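Local coordinates for protein 16S rRNA aminocarboxypropyltransferase (Vulcanisaeta distributa, PDB 5APG) that probably transfers the 3-amino-3-carboxypropyl group of S-adenosylmethionine to an N1-methylpseudouridine of 16S rRNA, the last step of this base's hypermodification, at residues 36-41 / 65-70; 91-96 / 117-122; 111-116 / 130-135. All coordinates share one frame; numbering follows the deposited sequence.

From the N terminus, contact 1 comes first: residues 36-41 meet 65-70, closing a loop that includes strand 43-45 and helix 58-63 and laying segment 36-41 against strand 66-70 of the parallel sheet. It is complete before contact 2 begins. Contact 2 (91-96 with 117-122) brings the chain after strand 89-91 onto helix 112-122. Contact 3 (111-116 with 130-135) starts before contact 2 has closed and ends after it, so the two cross, sharing helix 112-122 and joining it to helix 126-133. All three reach the bound selenium analogue of S-adenosylmethionine: contact 1 at its ribose, contact 2 at its adenine, contact 3 at its carboxylate.

Contact 1 (36-41 / 65-70). With EEM ([(3S)-3-amino-4-hydroxy-4-oxo-butyl]-[[(2S,3S,4R,5R)-5-(6-aminopurin-9-yl)-3,4-dihydroxy-oxolan-2-yl]methyl]-methyl-selanium), chain D.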
loop_
_atom_site.group_PDB
_atom_site.type_symbol
_atom_site.label_atom_id
_atom_site.label_comp_id
_atom_site.label_asym_id
_atom_site.label_seq_id
_atom_site.Cartn_x
_atom_site.Cartn_y
_atom_site.Cartn_z
ATOM N N LYS A 36 -7.676 1.033 16.790
ATOM C CA LYS A 36 -7.989 -0.103 17.650
ATOM C C LYS A 36 -9.042 -1.020 17.024
ATOM O O LYS A 36 -9.094 -2.215 17.325
ATOM C CB LYS A 36 -8.471 0.385 19.019
ATOM N N ALA A 37 -9.870 -0.460 16.148
ATOM C CA ALA A 37 -10.946 -1.218 15.516
ATOM C C ALA A 37 -10.454 -2.035 14.319
ATOM O O ALA A 37 -11.162 -2.921 13.835
ATOM C CB ALA A 37 -12.073 -0.281 15.092
ATOM N N LEU A 38 -9.257 -1.728 13.830
ATOM C CA LEU A 38 -8.641 -2.539 12.783
ATOM C C LEU A 38 -8.388 -3.936 13.347
ATOM O O LEU A 38 -8.094 -4.080 14.529
ATOM C CB LEU A 38 -7.340 -1.901 12.284
ATOM C CG LEU A 38 -7.432 -0.590 11.495
ATOM C CD1 LEU A 38 -6.054 0.042 11.357
ATOM C CD2 LEU A 38 -8.053 -0.814 10.115
ATOM N N PRO A 39 -8.532 -4.975 12.514
ATOM C CA PRO A 39 -8.415 -6.351 13.025
ATOM C C PRO A 39 -7.008 -6.718 13.505
ATOM O O PRO A 39 -6.042 -6.566 12.765
ATOM C CB PRO A 39 -8.813 -7.211 11.815
ATOM C CG PRO A 39 -8.626 -6.323 10.625
ATOM C CD PRO A 39 -8.949 -4.939 11.102
ATOM N N SER A 40 -6.902 -7.202 14.739
ATOM C CA SER A 40 -5.621 -7.668 15.266
ATOM C C SER A 40 -5.128 -8.885 14.488
ATOM O O SER A 40 -5.917 -9.739 14.089
ATOM C CB SER A 40 -5.737 -8.011 16.753
ATOM O OG SER A 40 -5.883 -6.842 17.537
ATOM N N GLY A 41 -3.820 -8.960 14.265
ATOM C CA GLY A 41 -3.249 -10.106 13.586
ATOM C C GLY A 41 -3.402 -10.038 12.080
ATOM O O GLY A 41 -3.024 -10.968 11.371
ATOM N N GLY A 65 -7.351 -10.652 7.516
ATOM C CA GLY A 65 -7.703 -9.472 6.741
ATOM C C GLY A 65 -6.515 -8.588 6.403
ATOM O O GLY A 65 -5.376 -8.890 6.771
ATOM N N LEU A 66 -6.787 -7.491 5.700
ATOM C CA LEU A 66 -5.760 -6.525 5.308
ATOM C C LEU A 66 -6.138 -5.136 5.812
ATOM O O LEU A 66 -7.219 -4.633 5.501
ATOM C CB LEU A 66 -5.582 -6.500 3.785
ATOM C CG LEU A 66 -4.560 -5.506 3.216
ATOM C CD1 LEU A 66 -3.144 -5.894 3.605
ATOM C CD2 LEU A 66 -4.686 -5.391 1.697
ATOM N N SER A 67 -5.255 -4.525 6.594
ATOM C CA SER A 67 -5.535 -3.226 7.199
ATOM C C SER A 67 -4.667 -2.127 6.595
ATOM O O SER A 67 -3.550 -2.382 6.148
ATOM C CB SER A 67 -5.313 -3.280 8.713
ATOM O OG SER A 67 -6.183 -4.214 9.329
ATOM N N LEU A 68 -5.194 -0.908 6.580
ATOM C CA LEU A 68 -4.430 0.261 6.160
ATOM C C LEU A 68 -4.849 1.490 6.951
ATOM O O LEU A 68 -5.996 1.604 7.387
ATOM C CB LEU A 68 -4.610 0.559 4.664
ATOM C CG LEU A 68 -4.135 -0.386 3.562
ATOM C CD1 LEU A 68 -5.146 -1.496 3.294
ATOM C CD2 LEU A 68 -3.863 0.420 2.300
ATOM N N ILE A 69 -3.915 2.415 7.113
ATOM C CA ILE A 69 -4.240 3.739 7.613
ATOM C C ILE A 69 -4.170 4.717 6.449
ATOM O O ILE A 69 -3.146 4.810 5.769
ATOM C CB ILE A 69 -3.285 4.183 8.739
ATOM C CG1 ILE A 69 -3.449 3.281 9.967
ATOM C CG2 ILE A 69 -3.554 5.636 9.116
ATOM C CD1 ILE A 69 -2.329 3.432 10.991
ATOM N N ASP A 70 -5.265 5.426 6.198
ATOM C CA ASP A 70 -5.275 6.454 5.169
ATOM C C ASP A 70 -5.089 7.828 5.806
ATOM O O ASP A 70 -5.891 8.255 6.635
ATOM C CB ASP A 70 -6.575 6.413 4.361
ATOM C CG ASP A 70 -6.652 7.514 3.316
ATOM O OD1 ASP A 70 -6.109 7.326 2.208
ATOM O OD2 ASP A 70 -7.255 8.566 3.596
HETATM C C2 EEM D . 3.199 0.411 2.211
HETATM N N3 EEM D . 2.054 1.024 2.201
HETATM C C4 EEM D . 1.832 1.998 1.336
HETATM C "C1'" EEM D . -0.551 2.729 1.721
HETATM C "C2'" EEM D . -0.333 3.171 3.189
HETATM C "C3'" EEM D . -0.568 4.539 3.118
HETATM C "C4'" EEM D . -1.524 4.797 2.209
HETATM C "C5'" EEM D . -1.300 6.016 1.393
HETATM O O EEM D . -4.833 7.817 -1.943
HETATM C C EEM D . -4.888 8.944 -1.537
HETATM O OXT EEM D . -5.920 9.585 -1.630
HETATM C CA EEM D . -3.691 9.573 -0.857
HETATM N N EEM D . -3.971 10.967 -0.660
HETATM C CB EEM D . -3.511 8.828 0.458
HETATM C CG EEM D . -2.176 9.059 1.134
HETATM SE SE EEM D . -1.779 7.606 2.420
HETATM C CE EEM D . -0.199 8.036 3.455
HETATM O "O4'" EEM D . -1.302 3.592 1.172
HETATM O "O3'" EEM D . -0.765 5.147 4.454
HETATM O "O2'" EEM D . -1.432 2.546 3.861
HETATM N N9 EEM D . 0.791 2.804 1.079
HETATM C C8 EEM D . 1.169 3.590 0.091
HETATM N N7 EEM D . 2.402 3.337 -0.285
HETATM C C5 EEM D . 2.860 2.327 0.474
HETATM N N1 EEM D . 4.210 0.686 1.415
HETATM C C6 EEM D . 4.101 1.633 0.531
HETATM N N6 EEM D . 5.170 1.963 -0.325
#
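L38 and P39, in the loop before strand 43-45, lie against strand 66-70, and S67 is the residue both of them touch. The chain enters the strand through G65, the first residue after a helix to leave helical angles. Its phi is positive, and a side chain here would press on the preceding carbonyl and point at the ring of P39, so glycine suits the turn. L66 then faces away from the loop. S67 points back at it: OG lies 3.4 Å from P39 CD, against the pyrrolidine ring, while S67 CB is 3.9 Å from L38 CD2. With OG beside the backbone N (chi1 -61°), the hydroxyl reaches the proline and also hydrogen-bonds S42, which satisfies a polar atom in a buried place where a larger side chain would meet the ring. L68 turns to the ligand side, its CD2 3.6 Å from EEM O2'. I69 is apolar on one side and polar on the other: CG1 approaches L38 CD1 at 4.4 Å, whereas its carbonyl O accepts a hydrogen bond of 2.7 Å from EEM O3' and a weak one from O2'. One backbone oxygen thus holds the ribose of the S-adenosylmethionine analogue mainly by O3', with O2' bound weakly. D70 follows, with OD1 3.5 Å from EEM CB and OD2 salt-bridged to R9. In this SPOUT-fold protein, strand 66-70 runs between parallel strands 5-9 and 43-45; the loop packs with F6 and F88, while L66 and L68 meet helix 112-122.

Contact 2 (91-96 / 117-122); sequences RRLPLL and AAALYI. With EEM ([(3S)-3-amino-4-hydroxy-4-oxo-butyl]-[[(2S,3S,4R,5R)-5-(6-aminopurin-9-yl)-3,4-dihydroxy-oxolan-2-yl]methyl]-methyl-selanium), chain D.
L93 and L96 of this SPOUT-fold enzyme press into a shallow hollow on helix 112-122, while P94 meets I122 beside it. The hollow exists because A118 and A119 carry only methyl groups, which let the leucines come close to the helix. L93, which lines the S-adenosylmethionine pocket and joins this packing to the ligand, is the central bump, and its two branches divide the work. CD1 lies 4.0 Å from A118 CB and also sits over one face of the adenine, while CD2 reaches the backbone of the helix, 3.9 Å from A119 N. Its CG lies anti to the carbonyl carbon (chi1 -72°), a turn that places the fork between base and helix. L96 fills the neighbouring part of the same dent, with CD1 3.5 Å from A118 CB, so this one methyl is gripped by two leucines. One turn further along, I122 and P94 reach toward each other, the CD1 methyl of I122 meeting ring carbon CG of P94 at 3.5 Å, tighter than ordinary van der Waals contact. The rigid proline ring offers a firm surface for that methyl. Were L93 cut back to alanine, a gap would probably open between the adenine and A118 and A119, removing much of the apolar cover over the six-membered ring on that face. R92 folds back so that NH1 hydrogen-bonds L93 O, and its guanidinium also pairs with E161. Adenine recognition itself falls to the main chain: L93 N donates to EEM N1 at 3.1 Å, with a nearly straight N-H...N angle of 167°.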
loop_
_atom_site.group_PDB
_atom_site.type_symbol
_atom_site.label_atom_id
_atom_site.label_comp_id
_atom_site.label_asym_id
_atom_site.label_seq_id
_atom_site.Cartn_x
_atom_site.Cartn_y
_atom_site.Cartn_z
ATOM N N ARG A 91 3.949 -4.615 7.167
ATOM C CA ARG A 91 4.693 -4.840 5.931
ATOM C C ARG A 91 4.682 -3.608 5.029
ATOM O O ARG A 91 3.630 -3.008 4.800
ATOM C CB ARG A 91 4.113 -6.035 5.161
ATOM C CG ARG A 91 4.232 -7.385 5.870
ATOM C CD ARG A 91 5.705 -7.807 6.032
ATOM N NE ARG A 91 5.834 -9.141 6.618
ATOM C CZ ARG A 91 5.945 -9.388 7.920
ATOM N NH1 ARG A 91 5.939 -8.389 8.799
ATOM N NH2 ARG A 91 6.060 -10.640 8.350
ATOM N N ARG A 92 5.848 -3.229 4.516
ATOM C CA ARG A 92 5.885 -2.221 3.464
ATOM C C ARG A 92 5.616 -2.926 2.149
ATOM O O ARG A 92 5.707 -4.151 2.062
ATOM C CB ARG A 92 7.233 -1.487 3.410
ATOM C CG ARG A 92 8.432 -2.359 3.003
ATOM C CD ARG A 92 9.648 -1.479 2.694
ATOM N NE ARG A 92 10.856 -2.229 2.350
ATOM C CZ ARG A 92 11.167 -2.642 1.124
ATOM N NH1 ARG A 92 10.344 -2.407 0.110
ATOM N NH2 ARG A 92 12.298 -3.305 0.912
ATOM N N LEU A 93 5.266 -2.162 1.124
ATOM C CA LEU A 93 5.186 -2.737 -0.203
ATOM C C LEU A 93 6.579 -2.770 -0.801
ATOM O O LEU A 93 7.393 -1.896 -0.522
ATOM C CB LEU A 93 4.239 -1.941 -1.102
ATOM C CG LEU A 93 2.755 -2.085 -0.768
ATOM C CD1 LEU A 93 1.976 -1.047 -1.539
ATOM C CD2 LEU A 93 2.265 -3.494 -1.096
ATOM N N PRO A 94 6.863 -3.792 -1.617
ATOM C CA PRO A 94 8.082 -3.757 -2.423
ATOM C C PRO A 94 8.035 -2.561 -3.359
ATOM O O PRO A 94 6.950 -2.034 -3.637
ATOM C CB PRO A 94 8.050 -5.086 -3.194
ATOM C CG PRO A 94 6.654 -5.554 -3.108
ATOM C CD PRO A 94 6.103 -5.036 -1.814
ATOM N N LEU A 95 9.197 -2.143 -3.842
ATOM C CA LEU A 95 9.324 -0.888 -4.567
ATOM C C LEU A 95 8.554 -0.890 -5.881
ATOM O O LEU A 95 8.784 -1.734 -6.751
ATOM C CB LEU A 95 10.800 -0.587 -4.830
ATOM C CG LEU A 95 11.046 0.799 -5.426
ATOM C CD1 LEU A 95 10.699 1.880 -4.413
ATOM C CD2 LEU A 95 12.478 0.925 -5.884
ATOM N N LEU A 96 7.646 0.072 -6.018
ATOM C CA LEU A 96 6.817 0.193 -7.208
ATOM C C LEU A 96 6.748 1.649 -7.645
ATOM O O LEU A 96 7.040 2.559 -6.868
ATOM C CB LEU A 96 5.412 -0.357 -6.944
ATOM C CG LEU A 96 5.341 -1.871 -6.726
ATOM C CD1 LEU A 96 4.079 -2.262 -5.958
ATOM C CD2 LEU A 96 5.407 -2.610 -8.058
ATOM N N ALA A 117 -4.154 -2.327 -4.359
ATOM C CA ALA A 117 -4.061 -3.152 -5.562
ATOM C C ALA A 117 -2.729 -3.896 -5.639
ATOM O O ALA A 117 -2.690 -5.073 -5.996
ATOM C CB ALA A 117 -4.255 -2.299 -6.793
ATOM N N ALA A 118 -1.636 -3.204 -5.320
ATOM C CA ALA A 118 -0.321 -3.841 -5.293
ATOM C C ALA A 118 -0.286 -5.007 -4.305
ATOM O O ALA A 118 0.219 -6.089 -4.621
ATOM C CB ALA A 118 0.761 -2.821 -4.945
ATOM N N ALA A 119 -0.823 -4.785 -3.108
ATOM C CA ALA A 119 -0.858 -5.824 -2.089
ATOM C C ALA A 119 -1.651 -7.031 -2.583
ATOM O O ALA A 119 -1.211 -8.174 -2.446
ATOM C CB ALA A 119 -1.456 -5.286 -0.791
ATOM N N LEU A 120 -2.823 -6.766 -3.152
ATOM C CA LEU A 120 -3.663 -7.819 -3.722
ATOM C C LEU A 120 -2.926 -8.607 -4.804
ATOM O O LEU A 120 -2.926 -9.842 -4.804
ATOM C CB LEU A 120 -4.947 -7.220 -4.306
ATOM C CG LEU A 120 -5.978 -6.683 -3.310
ATOM C CD1 LEU A 120 -7.134 -5.995 -4.039
ATOM C CD2 LEU A 120 -6.492 -7.801 -2.420
ATOM N N TYR A 121 -2.309 -7.887 -5.733
ATOM C CA TYR A 121 -1.586 -8.517 -6.834
ATOM C C TYR A 121 -0.484 -9.445 -6.313
ATOM O O TYR A 121 -0.390 -10.606 -6.717
ATOM C CB TYR A 121 -0.989 -7.450 -7.753
ATOM C CG TYR A 121 -0.494 -7.985 -9.081
ATOM C CD1 TYR A 121 0.725 -8.647 -9.180
ATOM C CD2 TYR A 121 -1.249 -7.828 -10.238
ATOM C CE1 TYR A 121 1.178 -9.137 -10.394
ATOM C CE2 TYR A 121 -0.806 -8.316 -11.458
ATOM C CZ TYR A 121 0.406 -8.968 -11.528
ATOM O OH TYR A 121 0.852 -9.454 -12.735
ATOM N N ILE A 122 0.334 -8.926 -5.403
ATOM C CA ILE A 122 1.466 -9.674 -4.856
ATOM C C ILE A 122 0.999 -10.943 -4.144
ATOM O O ILE A 122 1.660 -11.981 -4.201
ATOM C CB ILE A 122 2.289 -8.786 -3.892
ATOM C CG1 ILE A 122 3.064 -7.736 -4.690
ATOM C CG2 ILE A 122 3.266 -9.619 -3.053
ATOM C CD1 ILE A 122 3.394 -6.496 -3.891
HETATM C C2 EEM D . 3.199 0.411 2.211
HETATM N N3 EEM D . 2.054 1.024 2.201
HETATM C C4 EEM D . 1.832 1.998 1.336
HETATM C "C1'" EEM D . -0.551 2.729 1.721
HETATM C "C2'" EEM D . -0.333 3.171 3.189
HETATM C "C3'" EEM D . -0.568 4.539 3.118
HETATM C "C4'" EEM D . -1.524 4.797 2.209
HETATM C "C5'" EEM D . -1.300 6.016 1.393
HETATM O O EEM D . -4.833 7.817 -1.943
HETATM C C EEM D . -4.888 8.944 -1.537
HETATM O OXT EEM D . -5.920 9.585 -1.630
HETATM C CA EEM D . -3.691 9.573 -0.857
HETATM N N EEM D . -3.971 10.967 -0.660
HETATM C CB EEM D . -3.511 8.828 0.458
HETATM C CG EEM D . -2.176 9.059 1.134
HETATM SE SE EEM D . -1.779 7.606 2.420
HETATM C CE EEM D . -0.199 8.036 3.455
HETATM O "O4'" EEM D . -1.302 3.592 1.172
HETATM O "O3'" EEM D . -0.765 5.147 4.454
HETATM O "O2'" EEM D . -1.432 2.546 3.861
HETATM N N9 EEM D . 0.791 2.804 1.079
HETATM C C8 EEM D . 1.169 3.590 0.091
HETATM N N7 EEM D . 2.402 3.337 -0.285
HETATM C C5 EEM D . 2.860 2.327 0.474
HETATM N N1 EEM D . 4.210 0.686 1.415
HETATM C C6 EEM D . 4.101 1.633 0.531
HETATM N N6 EEM D . 5.170 1.963 -0.325
#

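Contact 3 (111-116 / 130-135). With EEM ([(3S)-3-amino-4-hydroxy-4-oxo-butyl]-[[(2S,3S,4R,5R)-5-(6-aminopurin-9-yl)-3,4-dihydroxy-oxolan-2-yl]methyl]-methyl-selanium), chain D.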
loop_
_atom_site.group_PDB
_atom_site.type_symbol
_atom_site.label_atom_id
_atom_site.label_comp_id
_atom_site.label_asym_id
_atom_site.label_seq_id
_atom_site.Cartn_x
_atom_site.Cartn_y
_atom_site.Cartn_z
ATOM N N SER A 111 -0.631 5.994 -3.945
ATOM C CA SER A 111 -1.954 6.303 -3.418
ATOM C C SER A 111 -2.467 5.095 -2.647
ATOM O O SER A 111 -1.963 3.983 -2.813
ATOM C CB SER A 111 -2.928 6.673 -4.540
ATOM O OG SER A 111 -3.237 5.547 -5.353
ATOM N N THR A 112 -3.460 5.314 -1.794
ATOM C CA THR A 112 -4.023 4.225 -1.013
ATOM C C THR A 112 -4.572 3.131 -1.937
ATOM O O THR A 112 -4.369 1.942 -1.687
ATOM C CB THR A 112 -5.123 4.734 -0.064
ATOM O OG1 THR A 112 -4.542 5.643 0.880
ATOM C CG2 THR A 112 -5.770 3.572 0.696
ATOM N N ILE A 113 -5.230 3.524 -3.026
ATOM C CA ILE A 113 -5.832 2.526 -3.908
ATOM C C ILE A 113 -4.761 1.732 -4.664
ATOM O O ILE A 113 -4.920 0.531 -4.885
ATOM C CB ILE A 113 -6.846 3.166 -4.913
ATOM C CG1 ILE A 113 -7.617 2.074 -5.647
ATOM C CG2 ILE A 113 -6.159 4.093 -5.920
ATOM C CD1 ILE A 113 -8.875 2.568 -6.368
ATOM N N GLU A 114 -3.662 2.384 -5.036
ATOM C CA GLU A 114 -2.561 1.687 -5.700
ATOM C C GLU A 114 -1.905 0.704 -4.739
ATOM O O GLU A 114 -1.496 -0.393 -5.124
ATOM C CB GLU A 114 -1.518 2.680 -6.225
ATOM C CG GLU A 114 -1.928 3.419 -7.500
ATOM C CD GLU A 114 -1.056 4.634 -7.763
ATOM O OE1 GLU A 114 -0.991 5.513 -6.881
ATOM O OE2 GLU A 114 -0.425 4.706 -8.839
ATOM N N ALA A 115 -1.798 1.107 -3.481
ATOM C CA ALA A 115 -1.204 0.245 -2.473
ATOM C C ALA A 115 -2.049 -0.994 -2.226
ATOM O O ALA A 115 -1.519 -2.099 -2.106
ATOM C CB ALA A 115 -1.010 0.996 -1.198
ATOM N N VAL A 116 -3.362 -0.803 -2.130
ATOM C CA VAL A 116 -4.278 -1.924 -1.964
ATOM C C VAL A 116 -4.150 -2.877 -3.151
ATOM O O VAL A 116 -4.026 -4.088 -2.976
ATOM C CB VAL A 116 -5.741 -1.444 -1.821
ATOM C CG1 VAL A 116 -6.719 -2.611 -1.961
ATOM C CG2 VAL A 116 -5.935 -0.733 -0.477
HETATM N N MSE A 130 -7.120 -5.696 -10.316
HETATM C CA MSE A 130 -7.537 -4.984 -11.521
HETATM C C MSE A 130 -8.924 -4.355 -11.356
HETATM O O MSE A 130 -9.162 -3.240 -11.817
HETATM C CB MSE A 130 -7.527 -5.924 -12.732
HETATM C CG MSE A 130 -7.907 -5.230 -14.043
HETATM SE SE MSE A 130 -6.609 -3.823 -14.463
HETATM C CE MSE A 130 -5.075 -4.967 -14.827
ATOM N N GLU A 131 -9.839 -5.077 -10.716
ATOM C CA GLU A 131 -11.177 -4.547 -10.440
ATOM C C GLU A 131 -11.097 -3.269 -9.609
ATOM O O GLU A 131 -11.839 -2.314 -9.833
ATOM C CB GLU A 131 -12.032 -5.590 -9.717
ATOM C CG GLU A 131 -12.381 -6.791 -10.569
ATOM C CD GLU A 131 -12.917 -7.955 -9.756
ATOM O OE1 GLU A 131 -13.046 -7.823 -8.519
ATOM O OE2 GLU A 131 -13.206 -9.004 -10.361
ATOM N N VAL A 132 -10.183 -3.272 -8.646
ATOM C CA VAL A 132 -9.922 -2.109 -7.808
ATOM C C VAL A 132 -9.339 -0.944 -8.626
ATOM O O VAL A 132 -9.823 0.184 -8.548
ATOM C CB VAL A 132 -8.958 -2.482 -6.654
ATOM C CG1 VAL A 132 -8.286 -1.258 -6.091
ATOM C CG2 VAL A 132 -9.697 -3.248 -5.565
ATOM N N LEU A 133 -8.313 -1.228 -9.422
ATOM C CA LEU A 133 -7.636 -0.188 -10.199
ATOM C C LEU A 133 -8.534 0.441 -11.263
ATOM O O LEU A 133 -8.378 1.612 -11.607
ATOM C CB LEU A 133 -6.382 -0.758 -10.863
ATOM C CG LEU A 133 -5.227 -1.049 -9.907
ATOM C CD1 LEU A 133 -4.134 -1.841 -10.615
ATOM C CD2 LEU A 133 -4.671 0.243 -9.320
ATOM N N ARG A 134 -9.478 -0.333 -11.780
ATOM C CA ARG A 134 -10.360 0.167 -12.828
ATOM C C ARG A 134 -11.295 1.277 -12.326
ATOM O O ARG A 134 -11.971 1.922 -13.119
ATOM C CB ARG A 134 -11.154 -0.993 -13.440
ATOM C CG ARG A 134 -10.310 -1.841 -14.400
ATOM C CD ARG A 134 -11.081 -3.022 -14.975
ATOM N NE ARG A 134 -12.214 -2.593 -15.785
ATOM C CZ ARG A 134 -13.089 -3.426 -16.343
ATOM N NH1 ARG A 134 -12.951 -4.737 -16.190
ATOM N NH2 ARG A 134 -14.098 -2.947 -17.062
ATOM N N LEU A 135 -11.302 1.527 -11.016
ATOM C CA LEU A 135 -12.044 2.659 -10.457
ATOM C C LEU A 135 -11.488 4.015 -10.909
ATOM O O LEU A 135 -12.156 5.039 -10.768
ATOM C CB LEU A 135 -12.056 2.598 -8.927
ATOM C CG LEU A 135 -12.888 1.479 -8.297
ATOM C CD1 LEU A 135 -12.850 1.585 -6.777
ATOM C CD2 LEU A 135 -14.322 1.526 -8.813
HETATM C C2 EEM D . 3.199 0.411 2.211
HETATM N N3 EEM D . 2.054 1.024 2.201
HETATM C C4 EEM D . 1.832 1.998 1.336
HETATM C "C1'" EEM D . -0.551 2.729 1.721
HETATM C "C2'" EEM D . -0.333 3.171 3.189
HETATM C "C3'" EEM D . -0.568 4.539 3.118
HETATM C "C4'" EEM D . -1.524 4.797 2.209
HETATM C "C5'" EEM D . -1.300 6.016 1.393
HETATM O O EEM D . -4.833 7.817 -1.943
HETATM C C EEM D . -4.888 8.944 -1.537
HETATM O OXT EEM D . -5.920 9.585 -1.630
HETATM C CA EEM D . -3.691 9.573 -0.857
HETATM N N EEM D . -3.971 10.967 -0.660
HETATM C CB EEM D . -3.511 8.828 0.458
HETATM C CG EEM D . -2.176 9.059 1.134
HETATM SE SE EEM D . -1.779 7.606 2.420
HETATM C CE EEM D . -0.199 8.036 3.455
HETATM O "O4'" EEM D . -1.302 3.592 1.172
HETATM O "O3'" EEM D . -0.765 5.147 4.454
HETATM O "O2'" EEM D . -1.432 2.546 3.861
HETATM N N9 EEM D . 0.791 2.804 1.079
HETATM C C8 EEM D . 1.169 3.590 0.091
HETATM N N7 EEM D . 2.402 3.337 -0.285
HETATM C C5 EEM D . 2.860 2.327 0.474
HETATM N N1 EEM D . 4.210 0.686 1.415
HETATM C C6 EEM D . 4.101 1.633 0.531
HETATM N N6 EEM D . 5.170 1.963 -0.325
#
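Helix 112-122, whose first turn receives the carboxylate of the S-adenosylmethionine analogue, packs here on helix 126-133 mainly through I113 and V132. The two branched side chains lie alongside one another, pointing opposite ways, with I113 CG1 a tight 3.4 Å from V132 CG1. An extended side chain, with both torsions of I113 near 180° (chi1 -171°), carries CD1 to V132 O, at 3.4 Å, and L135 CB, at 4.1 Å. L133 fills in beside them, its CD2 4.4 Å from E114 CA. The start of the helix is fixed by a capping box: S111 OG accepts from E114 N at 3.2 Å, and S111 N donates to E114 OE1 at 3.0 Å. S111 OG also donates to that OE1, from the opposite face of the carboxylate plane. N100 is a further partner of OE1 and A99 binds OE2, so the buried glutamate is well satisfied. The ligand takes the next amide, T112 N to EEM O at 2.9 Å, while the small A115 lets the ligand lie close. Around the helix pair, L23 of helix 19-25 touches V116 and V132, and helix 141-153 meets E114 and L133 through F142 and I143.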